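SusD superfamily protein (Bacteroides thetaiotaomicron, PDB 3MCX) is of unknown function but, as a SusD-family protein of the outer membrane that binds zinc, probably takes part in capturing glycans at the cell surface. Local coordinates at residues 43-48 and 138-143; 49-54 and 66-71; 423-428 and 450-455. One frame throughout, in Å; residues are numbered along the deposited sequence.

Interaction 1 of 3, residues 43-48 and 138-143; sequences DNYWYY and RLFGMP
Leu139 fits between the rings of Tyr45 and Tyr48, one helical turn apart, so that helix 44-51 packs against the C-terminal turn of helix 115-140 in the helical body of this SusD-family fold. The apolar contacts carry the interface, and each leucine methyl favours one ring. Leu139 CD1 lies 3.6 Å from Tyr48 CD2, while Leu139 CD2 meets Tyr45 CE2 at 3.6 Å, oblique to that ring. A CH-pi contact adds to this: Leu139 CG stands over one face of Tyr48, 4.0 Å from the ring centroid and 18° off the normal. Tyr48 is placed for it by having CG anti to its backbone N (chi1 179°), which sends the ring out along the leucine. Farther along, the Tyr45 OH lies near the plane of the Phe140 ring, at its edge, 4.1 Å from Phe140 CE2. That hydroxyl is hydrogen-bonded to Pro87 O of helix 81-106, joining a third helix to the contact. Replacing Tyr45 by alanine is likely to open a gap beside Leu139 CD2 and leave Pro87 O without its hydroxyl partner. No direct hydrogen bond crosses between the segments; a single water links them, held in the plane of the Tyr48 ring, 2.6 Å from Tyr48 OH and able to donate to Arg138 O at 2.8 Å.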
loop_
_atom_site.group_PDB
_atom_site.type_symbol
_atom_site.label_atom_id
_atom_site.label_comp_id
_atom_site.label_asym_id
_atom_site.label_seq_id
_atom_site.Cartn_x
_atom_site.Cartn_y
_atom_site.Cartn_z
ATOM N N ASP A 43 -7.743 0.438 6.456
ATOM C CA ASP A 43 -8.622 -0.350 5.570
ATOM C C ASP A 43 -8.514 0.062 4.113
ATOM O O ASP A 43 -7.844 -0.647 3.354
ATOM C CB ASP A 43 -10.057 -0.415 6.120
ATOM C CG ASP A 43 -10.460 0.872 6.802
ATOM O OD1 ASP A 43 -10.224 1.925 6.205
ATOM O OD2 ASP A 43 -11.043 0.817 7.907
ATOM N N ASN A 44 -9.140 1.161 3.699
ATOM C CA ASN A 44 -9.249 1.426 2.268
ATOM C C ASN A 44 -7.903 1.452 1.532
ATOM O O ASN A 44 -7.780 0.808 0.482
ATOM C CB ASN A 44 -10.028 2.707 2.018
ATOM C CG ASN A 44 -11.443 2.594 2.505
ATOM O OD1 ASN A 44 -11.698 2.635 3.711
ATOM N ND2 ASN A 44 -12.408 2.470 1.555
ATOM N N TYR A 45 -6.899 2.137 2.078
ATOM C CA TYR A 45 -5.604 2.230 1.387
ATOM C C TYR A 45 -4.734 0.967 1.583
ATOM O O TYR A 45 -3.661 0.839 0.969
ATOM C CB TYR A 45 -4.854 3.493 1.770
ATOM C CG TYR A 45 -5.491 4.763 1.234
ATOM C CD1 TYR A 45 -6.544 5.376 1.893
ATOM C CD2 TYR A 45 -5.025 5.344 0.069
ATOM C CE1 TYR A 45 -7.108 6.548 1.411
ATOM C CE2 TYR A 45 -5.595 6.526 -0.413
ATOM C CZ TYR A 45 -6.614 7.110 0.265
ATOM O OH TYR A 45 -7.170 8.282 -0.198
ATOM N N TRP A 46 -5.166 0.090 2.483
ATOM C CA TRP A 46 -4.491 -1.184 2.705
ATOM C C TRP A 46 -4.935 -2.168 1.634
ATOM O O TRP A 46 -4.104 -2.707 0.890
ATOM C CB TRP A 46 -4.775 -1.663 4.131
ATOM C CG TRP A 46 -3.957 -2.820 4.604
ATOM C CD1 TRP A 46 -3.300 -3.738 3.851
ATOM C CD2 TRP A 46 -3.783 -3.201 5.979
ATOM N NE1 TRP A 46 -2.688 -4.671 4.702
ATOM C CE2 TRP A 46 -2.993 -4.355 6.002
ATOM C CE3 TRP A 46 -4.228 -2.667 7.207
ATOM C CZ2 TRP A 46 -2.616 -4.982 7.201
ATOM C CZ3 TRP A 46 -3.854 -3.294 8.395
ATOM C CH2 TRP A 46 -3.066 -4.437 8.383
ATOM N N TYR A 47 -6.233 -2.400 1.517
ATOM C CA TYR A 47 -6.698 -3.459 0.627
ATOM C C TYR A 47 -7.050 -3.037 -0.786
ATOM O O TYR A 47 -7.231 -3.893 -1.662
ATOM C CB TYR A 47 -7.812 -4.293 1.269
ATOM C CG TYR A 47 -9.043 -3.542 1.721
ATOM C CD1 TYR A 47 -9.835 -2.822 0.818
ATOM C CD2 TYR A 47 -9.502 -3.637 3.017
ATOM C CE1 TYR A 47 -11.006 -2.146 1.242
ATOM C CE2 TYR A 47 -10.640 -2.997 3.451
ATOM C CZ TYR A 47 -11.390 -2.243 2.557
ATOM O OH TYR A 47 -12.541 -1.592 2.993
ATOM N N TYR A 48 -7.107 -1.720 -1.080
ATOM C CA TYR A 48 -7.387 -1.263 -2.451
ATOM C C TYR A 48 -6.467 -1.894 -3.483
ATOM O O TYR A 48 -6.951 -2.457 -4.476
ATOM C CB TYR A 48 -7.328 0.259 -2.525
ATOM C CG TYR A 48 -7.572 0.846 -3.906
ATOM C CD1 TYR A 48 -8.839 0.965 -4.425
ATOM C CD2 TYR A 48 -6.504 1.261 -4.711
ATOM C CE1 TYR A 48 -9.059 1.522 -5.676
ATOM C CE2 TYR A 48 -6.716 1.804 -5.972
ATOM C CZ TYR A 48 -7.999 1.917 -6.442
ATOM O OH TYR A 48 -8.241 2.453 -7.678
ATOM N N ARG A 138 -2.521 8.127 -6.717
ATOM C CA ARG A 138 -2.569 6.822 -7.337
ATOM C C ARG A 138 -3.980 6.232 -7.297
ATOM O O ARG A 138 -4.275 5.410 -8.153
ATOM C CB ARG A 138 -1.498 5.902 -6.725
ATOM C CG ARG A 138 -1.776 5.466 -5.362
ATOM C CD ARG A 138 -0.496 4.999 -4.624
ATOM N NE ARG A 138 0.398 4.078 -5.304
ATOM C CZ ARG A 138 1.035 3.026 -4.731
ATOM N NH1 ARG A 138 0.798 2.660 -3.478
ATOM N NH2 ARG A 138 1.931 2.356 -5.403
ATOM N N LEU A 139 -4.858 6.694 -6.391
ATOM C CA LEU A 139 -6.267 6.268 -6.398
ATOM C C LEU A 139 -7.083 7.054 -7.399
ATOM O O LEU A 139 -7.919 6.473 -8.096
ATOM C CB LEU A 139 -6.909 6.443 -5.010
ATOM C CG LEU A 139 -6.966 5.155 -4.195
ATOM C CD1 LEU A 139 -5.565 4.608 -3.824
ATOM C CD2 LEU A 139 -7.859 5.371 -2.955
ATOM N N PHE A 140 -6.886 8.375 -7.453
ATOM C CA PHE A 140 -7.802 9.260 -8.141
ATOM C C PHE A 140 -7.286 9.772 -9.489
ATOM O O PHE A 140 -7.957 10.570 -10.160
ATOM C CB PHE A 140 -8.173 10.428 -7.199
ATOM C CG PHE A 140 -8.988 9.974 -6.006
ATOM C CD1 PHE A 140 -10.343 9.767 -6.150
ATOM C CD2 PHE A 140 -8.385 9.712 -4.779
ATOM C CE1 PHE A 140 -11.133 9.317 -5.073
ATOM C CE2 PHE A 140 -9.156 9.254 -3.688
ATOM C CZ PHE A 140 -10.527 9.053 -3.865
ATOM N N GLY A 141 -6.091 9.289 -9.892
ATOM C CA GLY A 141 -5.432 9.696 -11.143
ATOM C C GLY A 141 -5.017 8.468 -11.925
ATOM O O GLY A 141 -4.682 7.427 -11.355
HETATM N N MSE A 142 -5.032 8.589 -13.248
HETATM C CA MSE A 142 -4.533 7.509 -14.102
HETATM C C MSE A 142 -3.032 7.320 -13.854
HETATM O O MSE A 142 -2.337 8.256 -13.475
HETATM C CB MSE A 142 -4.782 7.835 -15.576
HETATM C CG MSE A 142 -6.256 7.890 -15.956
HETATM SE SE MSE A 142 -7.247 6.255 -15.766
HETATM C CE MSE A 142 -6.414 5.149 -17.144
ATOM N N PRO A 143 -2.523 6.113 -14.098
ATOM C CA PRO A 143 -1.131 5.829 -13.801
ATOM C C PRO A 143 -0.170 6.763 -14.540
ATOM O O PRO A 143 -0.311 7.020 -15.728
ATOM C CB PRO A 143 -0.937 4.377 -14.270
ATOM C CG PRO A 143 -2.271 3.831 -14.395
ATOM C CD PRO A 143 -3.237 4.923 -14.580
HETATM O O HOH W 1 -6.259 3.631 -8.983
#

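Interaction 2 of 3, residues 49-54 and 66-71; sequences GDCRAA and KRVSPY
A cysteine sulfur set obliquely to a tyrosine ring is the unusual element here: Cys51 SG lies 5.4 Å from the centroid of the Tyr71 ring, 73° off its normal, a sulfur-aromatic contact. The sulfur is closer still to the aliphatic root of that side chain, 3.7 Å from Tyr71 CB. With chi1 at 69°, SG sits between the backbone N and the carbonyl carbon of its own residue, on the side of the short helix 69-72. Cys51 CB also meets Val68 CG1 at 3.9 Å, so the cysteine is packed against both the residue preceding that helix and a residue within it. Val68 also touches Leu291 and Val279.

Arg52 supplies the polar half. Its chain bends at chi2 and chi3, which brings the guanidinium to the Tyr71 carbonyl. Arg52 NH1 donates to Tyr71 O at 3.2 Å, a long but nearly straight bond (164° at the hydrogen) that lies in the guanidinium plane and falls on a lone pair of the carbonyl. The Arg52 CD methylene lies alongside, 4.0 Å from Tyr71 CB, and NH2 is taken up by Arg456 O. The Tyr71 hydroxyl, at the far end of its ring, bonds to Asn83 O of helix 81-106.

The contact therefore joins the region of Cys51 and Arg52 to helix 69-72 across a short connection. The buried guanidinium is probably held in position by directional bonds to two neutral main-chain carbonyls, which would not by themselves neutralise its charge.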
loop_
_atom_site.group_PDB
_atom_site.type_symbol
_atom_site.label_atom_id
_atom_site.label_comp_id
_atom_site.label_asym_id
_atom_site.label_seq_id
_atom_site.Cartn_x
_atom_site.Cartn_y
_atom_site.Cartn_z
ATOM N N GLY A 49 -5.176 -1.888 -3.217
ATOM C CA GLY A 49 -4.193 -2.370 -4.172
ATOM C C GLY A 49 -4.147 -3.874 -4.313
ATOM O O GLY A 49 -3.416 -4.390 -5.155
ATOM N N ASP A 50 -4.914 -4.600 -3.506
ATOM C CA ASP A 50 -5.101 -6.028 -3.685
ATOM C C ASP A 50 -6.423 -6.351 -4.390
ATOM O O ASP A 50 -6.421 -7.022 -5.413
ATOM C CB ASP A 50 -4.993 -6.706 -2.340
ATOM C CG ASP A 50 -3.594 -6.623 -1.793
ATOM O OD1 ASP A 50 -2.705 -7.303 -2.372
ATOM O OD2 ASP A 50 -3.394 -5.885 -0.820
ATOM N N CYS A 51 -7.532 -5.834 -3.914
ATOM C CA CYS A 51 -8.821 -6.206 -4.506
ATOM C C CYS A 51 -9.054 -5.667 -5.910
ATOM O O CYS A 51 -9.960 -6.133 -6.631
ATOM C CB CYS A 51 -10.025 -5.884 -3.600
ATOM S SG CYS A 51 -10.359 -4.129 -3.384
ATOM N N ARG A 52 -8.240 -4.696 -6.336
ATOM C CA ARG A 52 -8.312 -4.160 -7.686
ATOM C C ARG A 52 -7.560 -5.011 -8.709
ATOM O O ARG A 52 -7.725 -4.813 -9.922
ATOM C CB ARG A 52 -7.795 -2.707 -7.713
ATOM C CG ARG A 52 -8.605 -1.734 -6.912
ATOM C CD ARG A 52 -9.849 -1.291 -7.631
ATOM N NE ARG A 52 -9.543 -0.184 -8.546
ATOM C CZ ARG A 52 -10.465 0.526 -9.177
ATOM N NH1 ARG A 52 -11.738 0.186 -9.099
ATOM N NH2 ARG A 52 -10.101 1.598 -9.882
ATOM N N ALA A 53 -6.739 -5.953 -8.233
ATOM C CA ALA A 53 -5.955 -6.834 -9.100
ATOM C C ALA A 53 -6.677 -8.191 -9.184
ATOM O O ALA A 53 -7.911 -8.210 -9.268
ATOM C CB ALA A 53 -4.470 -6.940 -8.639
ATOM N N ALA A 54 -5.958 -9.306 -9.273
ATOM C CA ALA A 54 -6.567 -10.602 -9.600
ATOM C C ALA A 54 -6.447 -11.688 -8.545
ATOM O O ALA A 54 -7.023 -12.778 -8.742
ATOM C CB ALA A 54 -5.990 -11.137 -10.931
ATOM N N LYS A 66 -20.587 -0.037 0.606
ATOM C CA LYS A 66 -20.223 -1.144 1.486
ATOM C C LYS A 66 -18.843 -1.661 1.090
ATOM O O LYS A 66 -18.278 -1.263 0.063
ATOM C CB LYS A 66 -21.319 -2.221 1.465
ATOM C CG LYS A 66 -22.675 -1.741 2.022
ATOM C CD LYS A 66 -22.697 -1.623 3.556
ATOM C CE LYS A 66 -24.000 -1.045 4.100
ATOM N NZ LYS A 66 -23.954 0.442 4.028
ATOM N N ARG A 67 -18.272 -2.526 1.904
ATOM C CA ARG A 67 -16.843 -2.784 1.810
ATOM C C ARG A 67 -16.449 -3.706 0.664
ATOM O O ARG A 67 -17.141 -4.696 0.343
ATOM C CB ARG A 67 -16.277 -3.312 3.129
ATOM C CG ARG A 67 -16.631 -4.736 3.490
ATOM C CD ARG A 67 -16.032 -5.140 4.887
ATOM N NE ARG A 67 -16.798 -4.475 5.924
ATOM C CZ ARG A 67 -17.883 -4.934 6.524
ATOM N NH1 ARG A 67 -18.290 -6.200 6.352
ATOM N NH2 ARG A 67 -18.566 -4.149 7.335
ATOM N N VAL A 68 -15.343 -3.313 0.039
ATOM C CA VAL A 68 -14.571 -4.088 -0.932
ATOM C C VAL A 68 -15.199 -4.185 -2.326
ATOM O O VAL A 68 -14.561 -3.839 -3.357
ATOM C CB VAL A 68 -14.188 -5.505 -0.437
ATOM C CG1 VAL A 68 -13.342 -6.235 -1.522
ATOM C CG2 VAL A 68 -13.390 -5.451 0.884
ATOM N N SER A 69 -16.430 -4.634 -2.397
ATOM C CA SER A 69 -16.997 -4.978 -3.685
ATOM C C SER A 69 -17.056 -3.827 -4.708
ATOM O O SER A 69 -16.860 -4.089 -5.891
ATOM C CB SER A 69 -18.322 -5.755 -3.576
ATOM O OG SER A 69 -19.374 -5.012 -2.988
ATOM N N PRO A 70 -17.362 -2.587 -4.304
ATOM C CA PRO A 70 -17.381 -1.548 -5.334
ATOM C C PRO A 70 -16.027 -1.286 -5.976
ATOM O O PRO A 70 -15.981 -0.879 -7.144
ATOM C CB PRO A 70 -17.869 -0.318 -4.560
ATOM C CG PRO A 70 -18.694 -0.896 -3.399
ATOM C CD PRO A 70 -17.877 -2.081 -3.008
ATOM N N TYR A 71 -14.933 -1.461 -5.229
ATOM C CA TYR A 71 -13.591 -1.422 -5.802
ATOM C C TYR A 71 -13.347 -2.627 -6.724
ATOM O O TYR A 71 -12.941 -2.493 -7.892
ATOM C CB TYR A 71 -12.551 -1.431 -4.722
ATOM C CG TYR A 71 -12.472 -0.210 -3.830
ATOM C CD1 TYR A 71 -12.683 1.071 -4.286
ATOM C CD2 TYR A 71 -12.059 -0.350 -2.528
ATOM C CE1 TYR A 71 -12.519 2.182 -3.437
ATOM C CE2 TYR A 71 -11.892 0.758 -1.664
ATOM C CZ TYR A 71 -12.106 2.003 -2.125
ATOM O OH TYR A 71 -11.952 3.046 -1.259
#

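Interaction 3 of 3, residues 423-428 and 450-455; sequences DYLRNG and IEATDL
Ala452 points its methyl group at the C-terminal end of helix 420-426, where a Schellman motif closes the helix, and it has by far the most surface covered in this contact. The alanine belongs to a type I beta turn running from Glu451 to Asp454, in the loop that follows strand 449-450. Ala452 CB packs directly on the main chain of Gly428, 3.8 Å from Gly428 CA, and stands 4.0 Å from Leu425 O.

Leu425 is the second contributor. Its CG is anti to the carbonyl carbon (chi1 -61°), and Leu425 CD2 extends to 4.3 Å from Ala452 CB, a loose apolar approach. The same leucine also packs on Ile457, farther along the loop.

Gly428 is the third, and its positive phi suits its role as the C-prime residue of the Schellman motif: Gly428 N donates to Leu425 O, and Leu429 N to Tyr424 O. The Leu425 carbonyl near the alanine methyl is thus already engaged in ending the helix. Behind it, Asn427 ND2 returns to Asp423 O, and Arg426 NH2 forms a salt bridge with Asp423 OD1, so side chains tie this last turn together on the side away from the loop.

No direct hydrogen bond spans the two segments, but Ala452 O is bonded to Asn146 of a different part of the chain. Beside Gly428 one water links three groups: it accepts from Ala452 N at 2.9 Å and donates to Gly428 O at 3.0 Å and, less surely, to Glu451 OE1, whose side chain has a second conformer.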
loop_
_atom_site.group_PDB
_atom_site.type_symbol
_atom_site.label_atom_id
_atom_site.label_comp_id
_atom_site.label_asym_id
_atom_site.label_seq_id
_atom_site.Cartn_x
_atom_site.Cartn_y
_atom_site.Cartn_z
ATOM N N ASP A 423 1.669 -2.907 -9.839
ATOM C CA ASP A 423 2.571 -3.744 -10.665
ATOM C C ASP A 423 2.036 -3.893 -12.083
ATOM O O ASP A 423 2.792 -3.843 -13.053
ATOM C CB ASP A 423 2.746 -5.150 -10.077
ATOM C CG ASP A 423 3.344 -5.165 -8.699
ATOM O OD1 ASP A 423 3.637 -4.110 -8.085
ATOM O OD2 ASP A 423 3.572 -6.307 -8.210
ATOM N N TYR A 424 0.729 -4.114 -12.218
ATOM C CA TYR A 424 0.133 -4.230 -13.529
ATOM C C TYR A 424 0.126 -2.860 -14.201
ATOM O O TYR A 424 0.536 -2.728 -15.356
ATOM C CB TYR A 424 -1.311 -4.721 -13.437
ATOM C CG TYR A 424 -1.458 -6.164 -13.030
ATOM C CD1 TYR A 424 -1.463 -6.507 -11.689
ATOM C CD2 TYR A 424 -1.613 -7.173 -13.976
ATOM C CE1 TYR A 424 -1.601 -7.843 -11.310
ATOM C CE2 TYR A 424 -1.754 -8.485 -13.595
ATOM C CZ TYR A 424 -1.786 -8.806 -12.253
ATOM O OH TYR A 424 -1.922 -10.137 -11.865
ATOM N N LEU A 425 -0.315 -1.826 -13.476
ATOM C CA LEU A 425 -0.513 -0.511 -14.091
ATOM C C LEU A 425 0.790 0.025 -14.675
ATOM O O LEU A 425 0.823 0.471 -15.834
ATOM C CB LEU A 425 -1.093 0.465 -13.088
ATOM C CG LEU A 425 -2.468 0.112 -12.494
ATOM C CD1 LEU A 425 -2.935 1.194 -11.508
ATOM C CD2 LEU A 425 -3.509 -0.171 -13.607
ATOM N N ARG A 426 1.858 0.018 -13.876
ATOM C CA ARG A 426 3.107 0.633 -14.364
ATOM C C ARG A 426 3.786 -0.133 -15.479
ATOM O O ARG A 426 4.642 0.394 -16.187
ATOM C CB ARG A 426 4.113 0.859 -13.235
ATOM C CG ARG A 426 4.684 -0.388 -12.627
ATOM C CD ARG A 426 5.795 -0.061 -11.626
ATOM N NE ARG A 426 6.144 -1.290 -10.921
ATOM C CZ ARG A 426 5.519 -1.728 -9.825
ATOM N NH1 ARG A 426 4.551 -1.039 -9.243
ATOM N NH2 ARG A 426 5.894 -2.884 -9.292
ATOM N N ASN A 427 3.373 -1.391 -15.661
ATOM C CA ASN A 427 3.856 -2.213 -16.736
ATOM C C ASN A 427 2.913 -2.330 -17.932
ATOM O O ASN A 427 3.178 -3.071 -18.877
ATOM C CB ASN A 427 4.281 -3.578 -16.186
ATOM C CG ASN A 427 5.555 -3.472 -15.379
ATOM O OD1 ASN A 427 6.598 -3.108 -15.956
ATOM N ND2 ASN A 427 5.489 -3.688 -14.071
ATOM N N GLY A 428 1.822 -1.561 -17.918
ATOM C CA GLY A 428 0.855 -1.563 -19.015
ATOM C C GLY A 428 0.112 -2.869 -19.219
ATOM O O GLY A 428 -0.321 -3.192 -20.331
ATOM N N ILE A 450 -9.445 -5.728 -17.020
ATOM C CA ILE A 450 -9.231 -4.258 -16.905
ATOM C C ILE A 450 -7.886 -3.932 -17.548
ATOM O O ILE A 450 -6.854 -4.319 -17.027
ATOM C CB ILE A 450 -9.282 -3.747 -15.466
ATOM C CG1 ILE A 450 -10.557 -4.238 -14.760
ATOM C CG2 ILE A 450 -9.233 -2.225 -15.401
ATOM C CD1 ILE A 450 -10.285 -5.499 -13.947
ATOM N N GLU A 451 -7.933 -3.180 -18.643
ATOM C CA GLU A 451 -6.706 -2.636 -19.234
ATOM C C GLU A 451 -6.138 -1.518 -18.381
ATOM O O GLU A 451 -6.870 -0.849 -17.651
ATOM C CB GLU A 451 -6.959 -2.112 -20.645
ATOM C CG GLU A 451 -7.494 -3.156 -21.600
ATOM C CD GLU A 451 -6.424 -4.087 -22.158
ATOM O OE1 GLU A 451 -5.283 -4.137 -21.617
ATOM O OE2 GLU A 451 -6.773 -4.771 -23.151
ATOM N N ALA A 452 -4.814 -1.305 -18.485
ATOM C CA ALA A 452 -4.130 -0.262 -17.707
ATOM C C ALA A 452 -4.496 1.160 -18.141
ATOM O O ALA A 452 -4.234 2.117 -17.416
ATOM C CB ALA A 452 -2.597 -0.454 -17.768
ATOM N N THR A 453 -5.191 1.263 -19.249
ATOM C CA THR A 453 -5.738 2.506 -19.783
ATOM C C THR A 453 -7.251 2.634 -19.535
ATOM O O THR A 453 -7.849 3.622 -19.967
ATOM C CB THR A 453 -5.486 2.593 -21.270
ATOM O OG1 THR A 453 -5.925 1.379 -21.908
ATOM C CG2 THR A 453 -3.958 2.806 -21.542
ATOM N N ASP A 454 -7.843 1.698 -18.801
ATOM C CA ASP A 454 -9.287 1.769 -18.555
ATOM C C ASP A 454 -9.598 3.018 -17.694
ATOM O O ASP A 454 -8.988 3.223 -16.671
ATOM C CB ASP A 454 -9.740 0.485 -17.856
ATOM C CG ASP A 454 -11.251 0.305 -17.850
ATOM O OD1 ASP A 454 -11.942 1.173 -17.244
ATOM O OD2 ASP A 454 -11.763 -0.718 -18.390
ATOM N N LEU A 455 -10.573 3.805 -18.151
ATOM C CA LEU A 455 -10.948 5.035 -17.433
ATOM C C LEU A 455 -11.303 4.718 -15.999
ATOM O O LEU A 455 -11.115 5.588 -15.141
ATOM C CB LEU A 455 -12.085 5.789 -18.116
ATOM C CG LEU A 455 -11.874 6.209 -19.553
ATOM C CD1 LEU A 455 -13.119 6.878 -20.091
ATOM C CD2 LEU A 455 -10.648 7.083 -19.614
HETATM O O HOH W 2 -3.250 -2.845 -20.453
#

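How the interactions relate
Interactions 1 and 2 share helix 44-51 and are both buried, with interaction 2 nested inside the chain loop that interaction 1 closes; interaction 3 follows later and reaches the surface at Gly428. Tyr71 ties the first two together, since its hydroxyl probably bonds to Asn44 ND2 and its ring packs on Tyr48. Selenomethionine Met142 and Pro143 bring interaction 1 against interaction 3, while Ala53 meets Tyr424 between 2 and 3. The chemistry shifts with place: aromatic and aliphatic packing with a linking water in interaction 1, a direct charged-group bond in interaction 2, and a sparse methyl-to-backbone fit with a bridging water in interaction 3.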